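Local coordinates for protein teicoplanin pseudoaglycone deacetylases Orf2 (Actinoplanes teichomyceticus, PDB 3DFF) that probably removes an acetyl group from the teicoplanin pseudoaglycone, as a zinc-dependent deacetylase of the PIG-L family, at residues A81-H85 with L86-H90; H130-V133 with G134-D138; D138-R141 with S142-E146. All coordinates share one frame; numbering follows the deposited sequence.

Interaction 1: A81-H85 with L86-H90; sequences AALDH and LRVAH
A chi1 of -63° sets Leu83 CG beside its own backbone N and spreads the two methyl groups against the chain that leaves the helix, where Val88 CG2, lying between its own backbone N and carbonyl carbon, meets one of them. The two side chains run at a slant to each other, with Leu83 CD2 3.7 Å from Val88 CG2. The second branch of the leucine, CD1, rests 3.6 Å from His90 CB, and thus a single side chain touches both the turn and the start of strand 89-92. Beside this apolar patch the backbone ends helix 71-85 in a Schellman motif. Val88 N reaches back five residues to Leu83 O at 2.9 Å, an almost straight bond (174° at the hydrogen). Arg87 carries the positive phi, 62°, that reverses the chain, and its N bonds Asp84 O at 2.9 Å from above the carbonyl plane. One residue earlier, Leu86 N still makes the regular helical bond to Ala82 O, at 3.2 Å. Val21 of helix 19-33 and Val40 of strand 37-42 pack against Leu83, and the imidazole of His85 is held through NE2 by Gln224. His90 has been seen to bind zinc in a crystal structure of this protein, although none is bound to it here. The contact therefore joins two chemistries: the last carbonyls of the helix, Ala82 O, Leu83 O and Asp84 O, are met by the N-H groups of Leu86, Val88 and Arg87 as the chain turns away, and the leucine-valine contact across the motif, the hydrophobic pairing familiar from Schellman caps, keeps the buried side of the reversal apolar.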
loop_
_atom_site.group_PDB
_atom_site.type_symbol
_atom_site.label_atom_id
_atom_site.label_comp_id
_atom_site.label_asym_id
_atom_site.label_seq_id
_atom_site.Cartn_x
_atom_site.Cartn_y
_atom_site.Cartn_z
ATOM N N ALA A 81 9.824 -6.805 10.389
ATOM C CA ALA A 81 9.248 -7.779 11.334
ATOM C C ALA A 81 7.984 -8.410 10.733
ATOM O O ALA A 81 7.854 -9.636 10.702
ATOM C CB ALA A 81 8.966 -7.136 12.672
ATOM N N ALA A 82 7.081 -7.579 10.197
ATOM C CA ALA A 82 5.828 -8.081 9.621
ATOM C C ALA A 82 6.075 -9.045 8.473
ATOM O O ALA A 82 5.523 -10.159 8.466
ATOM C CB ALA A 82 4.927 -6.913 9.168
ATOM N N LEU A 83 6.923 -8.639 7.526
ATOM C CA LEU A 83 7.231 -9.442 6.343
ATOM C C LEU A 83 8.054 -10.694 6.721
ATOM O O LEU A 83 7.804 -11.776 6.177
ATOM C CB LEU A 83 7.933 -8.583 5.276
ATOM C CG LEU A 83 7.044 -7.437 4.769
ATOM C CD1 LEU A 83 7.804 -6.490 3.865
ATOM C CD2 LEU A 83 5.831 -8.020 4.027
ATOM N N ASP A 84 8.994 -10.554 7.653
ATOM C CA ASP A 84 9.701 -11.732 8.219
ATOM C C ASP A 84 8.687 -12.732 8.791
ATOM O O ASP A 84 8.844 -13.945 8.623
ATOM C CB ASP A 84 10.670 -11.333 9.340
ATOM C CG ASP A 84 11.980 -10.735 8.841
ATOM O OD1 ASP A 84 12.251 -10.727 7.633
ATOM O OD2 ASP A 84 12.755 -10.270 9.718
ATOM N N HIS A 85 7.636 -12.231 9.445
ATOM C CA HIS A 85 6.617 -13.119 10.014
ATOM C C HIS A 85 5.858 -13.899 8.947
ATOM O O HIS A 85 5.492 -15.070 9.177
ATOM C CB HIS A 85 5.644 -12.365 10.919
ATOM C CG HIS A 85 4.862 -13.266 11.827
ATOM N ND1 HIS A 85 5.409 -13.837 12.959
ATOM C CD2 HIS A 85 3.582 -13.706 11.762
ATOM C CE1 HIS A 85 4.495 -14.586 13.554
ATOM N NE2 HIS A 85 3.379 -14.524 12.848
ATOM N N LEU A 86 5.620 -13.262 7.796
ATOM C CA LEU A 86 4.988 -13.905 6.623
ATOM C C LEU A 86 5.977 -14.767 5.843
ATOM O O LEU A 86 5.616 -15.417 4.847
ATOM C CB LEU A 86 4.372 -12.862 5.682
ATOM C CG LEU A 86 3.265 -11.988 6.267
ATOM C CD1 LEU A 86 2.782 -10.998 5.208
ATOM C CD2 LEU A 86 2.107 -12.865 6.724
ATOM N N ARG A 87 7.228 -14.723 6.305
ATOM C CA ARG A 87 8.375 -15.415 5.717
ATOM C C ARG A 87 8.657 -14.935 4.292
ATOM O O ARG A 87 8.991 -15.713 3.403
ATOM C CB ARG A 87 8.219 -16.948 5.854
ATOM C CG ARG A 87 7.793 -17.358 7.271
ATOM C CD ARG A 87 7.664 -18.872 7.407
ATOM N NE ARG A 87 8.949 -19.476 7.745
ATOM C CZ ARG A 87 9.206 -20.119 8.884
ATOM N NH1 ARG A 87 8.257 -20.268 9.801
ATOM N NH2 ARG A 87 10.415 -20.629 9.096
ATOM N N VAL A 88 8.526 -13.623 4.080
ATOM C CA VAL A 88 8.763 -13.020 2.757
ATOM C C VAL A 88 9.815 -11.878 2.800
ATOM O O VAL A 88 10.055 -11.294 3.857
ATOM C CB VAL A 88 7.445 -12.506 2.077
ATOM C CG1 VAL A 88 6.381 -13.599 1.995
ATOM C CG2 VAL A 88 6.890 -11.299 2.817
ATOM N N ALA A 89 10.409 -11.577 1.644
ATOM C CA ALA A 89 11.472 -10.554 1.501
ATOM C C ALA A 89 10.909 -9.138 1.383
ATOM O O ALA A 89 9.781 -8.942 0.914
ATOM C CB ALA A 89 12.332 -10.859 0.267
ATOM N N HIS A 90 11.726 -8.149 1.765
ATOM C CA HIS A 90 11.326 -6.732 1.725
ATOM C C HIS A 90 12.332 -5.940 0.917
ATOM O O HIS A 90 13.503 -6.336 0.818
ATOM C CB HIS A 90 11.290 -6.156 3.142
ATOM C CG HIS A 90 12.609 -6.223 3.855
ATOM N ND1 HIS A 90 13.511 -5.178 3.865
ATOM C CD2 HIS A 90 13.189 -7.225 4.559
ATOM C CE1 HIS A 90 14.584 -5.527 4.556
ATOM N NE2 HIS A 90 14.419 -6.769 4.979
#

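Interaction 2: H130-V133 with G134-D138; sequences HDLV and GEVAD
Leu132 and Val136 sit one turn apart on helix 126-147, among the helices flanking the central sheet, and their side chains lie next to each other pointing the same way. Leu132 has CG anti to its N (chi1 174°), and its CD1 meets Val136 CG2 at 4.0 Å. The same valine methyl also lies 3.3 Å from Leu132 O, while that oxygen accepts the N-H of Val136 at 3.0 Å, nearly along the C=O axis. Three sister bonds continue the ladder: Gly134 N to His130 O, Glu135 N to Asp131 O, and Ala137 N to Val133 O, the last at 2.8 Å. Aliphatic carbons shield these carbonyls, with Glu135 CG 3.3 Å from Asp131 O and Ala137 CB 3.3 Å from Val133 O. The glutamate chain then bends at chi2 (-84°), and its carboxylate forms a salt bridge through OE1 with Arg94. Val133, by contrast, packs onto Ala166, Ala170 and Phe173 of helix 162-178, while Val136 reaches Ala170 as well as Phe95. Polar side chains on one flank and branched aliphatic ones on the other give the segment an amphipathic character. The regular bonds from each N-H to the carbonyl four residues back, together with this division of side chains, are typical of an alpha-helix packed against a neighbouring helix in an alpha/beta fold.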
loop_
_atom_site.group_PDB
_atom_site.type_symbol
_atom_site.label_atom_id
_atom_site.label_comp_id
_atom_site.label_asym_id
_atom_site.label_seq_id
_atom_site.Cartn_x
_atom_site.Cartn_y
_atom_site.Cartn_z
ATOM N N HIS A 130 2.846 14.335 -12.243
ATOM C CA HIS A 130 3.325 13.551 -13.391
ATOM C C HIS A 130 4.767 13.093 -13.160
ATOM O O HIS A 130 5.123 11.927 -13.396
ATOM C CB HIS A 130 3.231 14.416 -14.654
ATOM C CG HIS A 130 3.743 13.753 -15.894
ATOM N ND1 HIS A 130 2.951 12.961 -16.695
ATOM C CD2 HIS A 130 4.963 13.778 -16.477
ATOM C CE1 HIS A 130 3.664 12.516 -17.713
ATOM N NE2 HIS A 130 4.889 12.997 -17.605
ATOM N N ASP A 131 5.588 14.041 -12.707
ATOM C CA ASP A 131 7.012 13.798 -12.446
ATOM C C ASP A 131 7.231 12.722 -11.378
ATOM O O ASP A 131 8.044 11.805 -11.563
ATOM C CB ASP A 131 7.707 15.097 -12.039
ATOM C CG ASP A 131 7.860 16.074 -13.202
ATOM O OD1 ASP A 131 7.619 15.692 -14.376
ATOM O OD2 ASP A 131 8.216 17.238 -12.931
ATOM N N LEU A 132 6.507 12.821 -10.263
ATOM C CA LEU A 132 6.594 11.802 -9.233
ATOM C C LEU A 132 6.223 10.413 -9.760
ATOM O O LEU A 132 6.956 9.465 -9.544
ATOM C CB LEU A 132 5.730 12.167 -8.019
ATOM C CG LEU A 132 5.629 11.093 -6.928
ATOM C CD1 LEU A 132 6.980 10.739 -6.292
ATOM C CD2 LEU A 132 4.638 11.555 -5.882
ATOM N N VAL A 133 5.100 10.304 -10.471
ATOM C CA VAL A 133 4.695 8.998 -10.984
ATOM C C VAL A 133 5.748 8.471 -11.941
ATOM O O VAL A 133 6.079 7.282 -11.909
ATOM C CB VAL A 133 3.319 9.048 -11.659
ATOM C CG1 VAL A 133 3.043 7.739 -12.411
ATOM C CG2 VAL A 133 2.235 9.335 -10.611
ATOM N N GLY A 134 6.301 9.364 -12.754
ATOM C CA GLY A 134 7.373 8.974 -13.680
ATOM C C GLY A 134 8.591 8.413 -12.968
ATOM O O GLY A 134 9.151 7.388 -13.374
ATOM N N GLU A 135 9.011 9.075 -11.894
ATOM C CA GLU A 135 10.139 8.600 -11.107
ATOM C C GLU A 135 9.855 7.249 -10.477
ATOM O O GLU A 135 10.705 6.371 -10.487
ATOM C CB GLU A 135 10.502 9.609 -10.022
ATOM C CG GLU A 135 11.033 10.934 -10.571
ATOM C CD GLU A 135 12.510 10.909 -10.882
ATOM O OE1 GLU A 135 13.208 9.958 -10.455
ATOM O OE2 GLU A 135 12.984 11.857 -11.548
ATOM N N VAL A 136 8.660 7.082 -9.906
ATOM C CA VAL A 136 8.325 5.809 -9.296
ATOM C C VAL A 136 8.316 4.712 -10.361
ATOM O O VAL A 136 8.801 3.604 -10.106
ATOM C CB VAL A 136 6.966 5.873 -8.572
ATOM C CG1 VAL A 136 6.609 4.512 -7.974
ATOM C CG2 VAL A 136 7.026 6.922 -7.452
ATOM N N ALA A 137 7.745 5.023 -11.525
ATOM C CA ALA A 137 7.702 4.079 -12.645
ATOM C C ALA A 137 9.120 3.652 -13.052
ATOM O O ALA A 137 9.352 2.482 -13.338
ATOM C CB ALA A 137 6.969 4.681 -13.807
ATOM N N ASP A 138 10.060 4.601 -13.046
ATOM C CA ASP A 138 11.469 4.299 -13.362
ATOM C C ASP A 138 12.012 3.251 -12.401
ATOM O O ASP A 138 12.626 2.255 -12.816
ATOM C CB ASP A 138 12.351 5.556 -13.275
ATOM C CG ASP A 138 12.131 6.535 -14.419
ATOM O OD1 ASP A 138 11.367 6.239 -15.365
ATOM O OD2 ASP A 138 12.743 7.635 -14.376
#

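Interaction 3: D138-R141 with S142-E146; sequences DDIR and SIIDE
Ile144 meets Ile140 one turn back along helix 126-147, an alpha-helix that packs its apolar flank on the parallel part of the central sheet. From the isoleucine's CB outward, every carbon on the longer branch passes close to that earlier residue. CB stands 3.5 Å from Ile140 O, and CG1, placed beside the backbone N by a chi1 of -73°, comes to 3.3 Å from the same oxygen. CD1 at the tip then leans slantwise against Ile140 CG2, 3.8 Å away. The oxygen that these carbons shield is occupied by the Ile144 N-H in a 2.8 Å bond. Next to it, Ile143 repeats the pattern over Asp139 O, with CG1 3.3 Å from the carbonyl that its own N bonds. Ile140 and Ile143 continue into the interior, where both touch Tyr41 of strand 37-42 and also reach Ile13 and Leu11, respectively, of strand 9-14.

The charged side chains have partners beyond this helix: Asp139 pairs with Arg94, and Asp145 with Lys178. Arg141 bends at chi3, which lets its guanidinium turn back to Asp138; NH2 faces OD1 in a salt bridge whose modelled length is doubtfully short, and NH1 pairs with Glu177. On the solvent side, the Asp138 carbonyl accepts the N-H of Ser142 and takes a second donor as well. A water donates to Asp138 O at 2.7 Å and also bonds Ser142 OG at 2.7 Å, joining the serine hydroxyl to the carbonyl four residues earlier.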
loop_
_atom_site.group_PDB
_atom_site.type_symbol
_atom_site.label_atom_id
_atom_site.label_comp_id
_atom_site.label_asym_id
_atom_site.label_seq_id
_atom_site.Cartn_x
_atom_site.Cartn_y
_atom_site.Cartn_z
ATOM N N ASP A 138 10.060 4.601 -13.046
ATOM C CA ASP A 138 11.469 4.299 -13.362
ATOM C C ASP A 138 12.012 3.251 -12.401
ATOM O O ASP A 138 12.626 2.255 -12.816
ATOM C CB ASP A 138 12.351 5.556 -13.275
ATOM C CG ASP A 138 12.131 6.535 -14.419
ATOM O OD1 ASP A 138 11.367 6.239 -15.365
ATOM O OD2 ASP A 138 12.743 7.635 -14.376
ATOM N N ASP A 139 11.821 3.488 -11.102
ATOM C CA ASP A 139 12.296 2.571 -10.076
ATOM C C ASP A 139 11.639 1.192 -10.171
ATOM O O ASP A 139 12.304 0.169 -10.005
ATOM C CB ASP A 139 12.105 3.176 -8.678
ATOM C CG ASP A 139 13.172 4.198 -8.345
ATOM O OD1 ASP A 139 13.771 4.763 -9.277
ATOM O OD2 ASP A 139 13.426 4.414 -7.153
ATOM N N ILE A 140 10.344 1.158 -10.457
ATOM C CA ILE A 140 9.664 -0.125 -10.623
ATOM C C ILE A 140 10.201 -0.875 -11.836
ATOM O O ILE A 140 10.402 -2.088 -11.748
ATOM C CB ILE A 140 8.123 0.004 -10.684
ATOM C CG1 ILE A 140 7.588 0.575 -9.365
ATOM C CG2 ILE A 140 7.481 -1.371 -10.954
ATOM C CD1 ILE A 140 6.118 1.024 -9.463
ATOM N N ARG A 141 10.456 -0.157 -12.932
ATOM C CA ARG A 141 11.049 -0.784 -14.128
ATOM C C ARG A 141 12.394 -1.410 -13.809
ATOM O O ARG A 141 12.667 -2.543 -14.219
ATOM C CB ARG A 141 11.169 0.226 -15.261
ATOM C CG ARG A 141 9.882 0.333 -16.090
ATOM C CD ARG A 141 10.095 1.108 -17.379
ATOM N NE ARG A 141 10.462 2.496 -17.105
ATOM C CZ ARG A 141 9.585 3.476 -16.898
ATOM N NH1 ARG A 141 8.279 3.248 -16.977
ATOM N NH2 ARG A 141 10.011 4.697 -16.639
ATOM N N SER A 142 13.205 -0.701 -13.028
ATOM C CA SER A 142 14.515 -1.199 -12.612
ATOM C C SER A 142 14.378 -2.467 -11.785
ATOM O O SER A 142 15.093 -3.440 -12.015
ATOM C CB SER A 142 15.283 -0.121 -11.843
ATOM O OG SER A 142 15.515 0.985 -12.691
ATOM N N ILE A 143 13.425 -2.475 -10.849
ATOM C CA ILE A 143 13.203 -3.621 -9.989
ATOM C C ILE A 143 12.655 -4.815 -10.784
ATOM O O ILE A 143 13.043 -5.953 -10.531
ATOM C CB ILE A 143 12.295 -3.253 -8.784
ATOM C CG1 ILE A 143 13.032 -2.280 -7.864
ATOM C CG2 ILE A 143 11.874 -4.484 -8.004
ATOM C CD1 ILE A 143 12.101 -1.449 -7.001
ATOM N N ILE A 144 11.781 -4.550 -11.746
ATOM C CA ILE A 144 11.295 -5.601 -12.642
ATOM C C ILE A 144 12.473 -6.246 -13.389
ATOM O O ILE A 144 12.533 -7.462 -13.496
ATOM C CB ILE A 144 10.225 -5.088 -13.626
ATOM C CG1 ILE A 144 8.897 -4.847 -12.901
ATOM C CG2 ILE A 144 9.979 -6.082 -14.763
ATOM C CD1 ILE A 144 7.918 -4.018 -13.699
ATOM N N ASP A 145 13.405 -5.435 -13.883
ATOM C CA ASP A 145 14.585 -5.981 -14.582
ATOM C C ASP A 145 15.441 -6.851 -13.656
ATOM O O ASP A 145 15.949 -7.913 -14.052
ATOM C CB ASP A 145 15.421 -4.852 -15.191
ATOM C CG ASP A 145 14.774 -4.234 -16.416
ATOM O OD1 ASP A 145 13.931 -4.899 -17.053
ATOM O OD2 ASP A 145 15.118 -3.076 -16.756
ATOM N N GLU A 146 15.594 -6.395 -12.422
ATOM C CA GLU A 146 16.440 -7.039 -11.437
ATOM C C GLU A 146 15.804 -8.309 -10.866
ATOM O O GLU A 146 16.469 -9.338 -10.720
ATOM C CB GLU A 146 16.742 -6.039 -10.320
ATOM C CG GLU A 146 17.746 -6.491 -9.284
ATOM C CD GLU A 146 17.985 -5.414 -8.238
ATOM O OE1 GLU A 146 17.880 -4.218 -8.586
ATOM O OE2 GLU A 146 18.264 -5.764 -7.074
HETATM O O HOH W 1 14.402 2.174 -14.818
#

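From the N terminus, interaction 1 comes first: it ends helix 71-85 and turns the chain directly into strand 89-92, at the edge of the mixed sheet beside strand 37-42. Interactions 2 and 3 follow in series along helix 126-147, meeting at Asp138, which ends the first and begins the second; nothing nests or crosses. Neither encloses a loop, since each spans successive helical turns. Interaction 1 lies about 21 Å from interaction 3, centre to centre, and the sheet links them: Leu83 packs on Val40, whereas Ile140 and Ile143 pack on the adjacent Tyr41, consistent with helices on opposite faces of one layer.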